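Long-range contact in predicted metal-dependent phosphohydrolase (Magnetospirillum magnetotacticum MS-1, PDB 3KH1), which is a predicted metal-dependent phosphohydrolase of the HD-domain family, possibly acting as a 5'-deoxynucleotidase: residues D76-D81 and E98-A103. Sequence-based numbering, arbitrary orientation. Where two conformers were deposited one is given.
Sequences DIVEID and ERERKA
Val78 and Ala103 bring the two backbones together, their CA atoms 5.1 Å apart. A type I turn from Asp76 to Glu79 leads into the short helix 79-82, which lies against helix 96-108. Ala103 CB points at the other segment. Ala103 CB sits 3.2 Å from Val78 O. Ala103 CB is also 3.9 Å from Val78 CB. On Asp81, the CB lies 3.7 Å from Ala103 CB. Val78 uses its two methyls differently. Val78 CG1 meets the carbonyl oxygen of Glu100 at 3.7 Å. Val78 CG2, set between the backbone N and the carbonyl carbon, packs 3.9 Å from Glu100 CG. These two side chains cross at about a right angle, and Trp123 of helix 113-128 touches both. Glu100 runs on extended beside Glu79, pointing the same way. Glu79 OE2 and Glu100 OE2 are 4.1 Å apart, with the carboxylate planes at 43°. At the exposed margin, Asp81 forms a salt bridge with Arg106, one turn beyond Ala103. The segments thus meet mainly through van der Waals contacts of Val78, Ala103 and the Glu100 stem, with no direct polar bond between them. Glu79, Glu100, Asp41 and Asp84 form an acidic cluster beside Asp76, which probably belongs to the His-Asp motif of HD enzymes; a bound calcium ion lies about 12 Å from the Glu79 side chain.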
ATOM      1  N   ASP A  76      -1.152  -9.053   5.019  1.00 10.79           N
ATOM      2  CA  ASP A  76      -0.447  -8.951   6.275  1.00 10.10           C
ATOM      3  C   ASP A  76      -1.217  -8.274   7.396  1.00 10.58           C
ATOM      4  O   ASP A  76      -0.693  -8.092   8.499  1.00 11.62           O
ATOM      5  CB  ASP A  76       0.917  -8.264   6.113  1.00 10.31           C
ATOM      6  CG  ASP A  76       2.038  -9.245   5.797  1.00 10.98           C
ATOM      7  OD1 ASP A  76       1.868 -10.464   6.040  1.00 12.38           O
ATOM      8  OD2 ASP A  76       3.095  -8.734   5.380  1.00 12.01           O
ATOM      9  N   ILE A  77      -2.481  -7.975   7.199  1.00 10.87           N
ATOM     10  CA  ILE A  77      -3.260  -7.362   8.288  1.00 11.38           C
ATOM     11  C   ILE A  77      -3.218  -8.168   9.576  1.00 12.20           C
ATOM     12  O   ILE A  77      -3.125  -7.579  10.676  1.00 12.78           O
ATOM     13  CB  ILE A  77      -4.676  -7.002   7.820  1.00 13.07           C
ATOM     14  CG1 ILE A  77      -4.595  -5.742   6.887  1.00 14.07           C
ATOM     15  CG2 ILE A  77      -5.634  -6.822   9.025  1.00 13.95           C
ATOM     16  CD1 ILE A  77      -5.896  -5.426   6.140  1.00 16.36           C
ATOM     17  N   VAL A  78      -3.241  -9.503   9.462  1.00 12.41           N
ATOM     18  CA  VAL A  78      -3.135 -10.305  10.676  1.00 13.06           C
ATOM     19  C   VAL A  78      -1.887 -10.036  11.517  1.00 12.96           C
ATOM     20  O   VAL A  78      -1.899 -10.253  12.756  1.00 14.41           O
ATOM     21  CB  VAL A  78      -3.210 -11.831  10.391  1.00 13.43           C
ATOM     22  CG1 VAL A  78      -4.648 -12.201   9.915  1.00 14.98           C
ATOM     23  CG2 VAL A  78      -2.084 -12.302   9.420  1.00 14.69           C
ATOM     24  N   GLU A  79      -0.814  -9.548  10.892  1.00 12.05           N
ATOM     25  CA  GLU A  79       0.420  -9.258  11.625  1.00 12.35           C
ATOM     26  C   GLU A  79       0.293  -8.115  12.638  1.00 13.01           C
ATOM     27  O   GLU A  79       1.145  -7.973  13.510  1.00 13.59           O
ATOM     28  CB  GLU A  79       1.615  -9.065  10.664  1.00 12.43           C
ATOM     29  CG  GLU A  79       1.830 -10.312   9.753  1.00 12.88           C
ATOM     30  CD  GLU A  79       3.212 -10.446   9.159  1.00 12.59           C
ATOM     31  OE1 GLU A  79       3.978  -9.489   9.149  1.00 14.00           O
ATOM     32  OE2 GLU A  79       3.520 -11.593   8.724  1.00 16.27           O
ATOM     33  N   ILE A  80      -0.733  -7.272  12.522  1.00 12.63           N
ATOM     34  CA  ILE A  80      -1.012  -6.263  13.552  1.00 13.20           C
ATOM     35  C   ILE A  80      -0.997  -6.896  14.921  1.00 15.22           C
ATOM     36  O   ILE A  80      -0.467  -6.297  15.857  1.00 16.48           O
ATOM     37  CB  ILE A  80      -2.324  -5.502  13.277  1.00 13.23           C
ATOM     38  CG1 ILE A  80      -2.179  -4.592  12.061  1.00 13.05           C
ATOM     39  CG2 ILE A  80      -2.798  -4.732  14.506  1.00 14.93           C
ATOM     40  CD1 ILE A  80      -3.476  -4.137  11.482  1.00 12.99           C
ATOM     41  N   ASP A  81      -1.648  -8.056  15.064  1.00 15.95           N
ATOM     42  CA  ASP A  81      -1.678  -8.771  16.322  1.00 17.19           C
ATOM     43  C   ASP A  81      -0.620  -9.876  16.386  1.00 18.61           C
ATOM     44  O   ASP A  81      -0.092 -10.169  17.473  1.00 20.40           O
ATOM     45  CB  ASP A  81      -3.054  -9.418  16.575  1.00 19.41           C
ATOM     46  CG  ASP A  81      -4.187  -8.425  16.841  1.00 19.28           C
ATOM     47  OD1 ASP A  81      -3.955  -7.180  16.930  1.00 21.08           O
ATOM     48  OD2 ASP A  81      -5.328  -8.978  17.037  1.00 21.42           O
ATOM     49  N   GLU A  98      -1.853 -20.240  15.022  1.00 31.94           N
ATOM     50  CA  GLU A  98      -2.857 -19.854  16.036  1.00 31.89           C
ATOM     51  C   GLU A  98      -2.929 -18.338  16.243  1.00 29.82           C
ATOM     52  O   GLU A  98      -4.029 -17.800  16.366  1.00 30.61           O
ATOM     53  CB  GLU A  98      -2.676 -20.551  17.407  1.00 32.85           C
ATOM     54  CG  GLU A  98      -3.730 -20.158  18.461  1.00 33.94           C
ATOM     55  N   ARG A  99      -1.766 -17.678  16.303  1.00 28.23           N
ATOM     56  CA  ARG A  99      -1.666 -16.219  16.435  0.50 26.68           C
ATOM     57  C   ARG A  99      -2.435 -15.542  15.316  1.00 25.51           C
ATOM     58  O   ARG A  99      -3.208 -14.616  15.526  1.00 25.28           O
ATOM     59  CB  ARG A  99      -0.202 -15.768  16.324  0.50 26.41           C
ATOM     60  CG  ARG A  99       0.640 -15.954  17.563  0.50 26.97           C
ATOM     61  CD  ARG A  99       1.892 -15.110  17.474  0.50 26.50           C
ATOM     62  NE  ARG A  99       3.036 -15.879  17.002  0.50 28.15           N
ATOM     63  CZ  ARG A  99       3.636 -15.725  15.831  0.50 25.73           C
ATOM     64  NH1 ARG A  99       3.220 -14.791  14.970  0.50 20.27           N
ATOM     65  NH2 ARG A  99       4.681 -16.495  15.525  0.50 27.84           N
ATOM     66  N   GLU A 100      -2.178 -16.016  14.102  1.00 23.57           N
ATOM     67  CA  GLU A 100      -2.765 -15.409  12.891  1.00 22.48           C
ATOM     68  C   GLU A 100      -4.269 -15.702  12.802  1.00 23.46           C
ATOM     69  O   GLU A 100      -5.052 -14.833  12.477  1.00 22.36           O
ATOM     70  CB  GLU A 100      -1.982 -15.811  11.614  1.00 22.42           C
ATOM     71  CG  GLU A 100      -0.578 -15.190  11.590  1.00 21.45           C
ATOM     72  CD  GLU A 100       0.192 -15.365  10.318  1.00 23.36           C
ATOM     73  OE1 GLU A 100      -0.234 -16.106   9.418  1.00 26.75           O
ATOM     74  OE2 GLU A 100       1.285 -14.741  10.225  1.00 24.82           O
ATOM     75  N   ARG A 101      -4.687 -16.914  13.150  1.00 25.48           N
ATOM     76  CA  ARG A 101      -6.120 -17.252  13.163  1.00 26.91           C
ATOM     77  C   ARG A 101      -6.889 -16.333  14.118  1.00 26.01           C
ATOM     78  O   ARG A 101      -7.915 -15.762  13.724  1.00 26.08           O
ATOM     79  CB  ARG A 101      -6.317 -18.743  13.523  1.00 28.36           C
ATOM     80  CG  ARG A 101      -7.780 -19.220  13.755  1.00 33.53           C
ATOM     81  CD  ARG A 101      -7.856 -20.749  14.021  1.00 37.92           C
ATOM     82  NE  ARG A 101      -7.278 -21.093  15.332  1.00 42.40           N
ATOM     83  CZ  ARG A 101      -6.158 -21.808  15.546  1.00 43.75           C
ATOM     84  NH1 ARG A 101      -5.433 -22.336  14.544  1.00 44.38           N
ATOM     85  NH2 ARG A 101      -5.755 -22.007  16.795  1.00 44.76           N
ATOM     86  N   LYS A 102      -6.377 -16.159  15.339  1.00 24.92           N
ATOM     87  CA  LYS A 102      -6.969 -15.235  16.301  1.00 24.71           C
ATOM     88  C   LYS A 102      -6.930 -13.775  15.846  1.00 23.78           C
ATOM     89  O   LYS A 102      -7.899 -13.041  16.013  1.00 25.02           O
ATOM     90  CB  LYS A 102      -6.291 -15.332  17.676  1.00 27.09           C
ATOM     91  N   ALA A 103      -5.823 -13.370  15.224  1.00 21.63           N
ATOM     92  CA  ALA A 103      -5.720 -12.012  14.699  1.00 20.10           C
ATOM     93  C   ALA A 103      -6.809 -11.772  13.640  1.00 20.09           C
ATOM     94  O   ALA A 103      -7.476 -10.721  13.626  1.00 19.02           O
ATOM     95  CB  ALA A 103      -4.335 -11.810  14.101  1.00 19.52           C
TER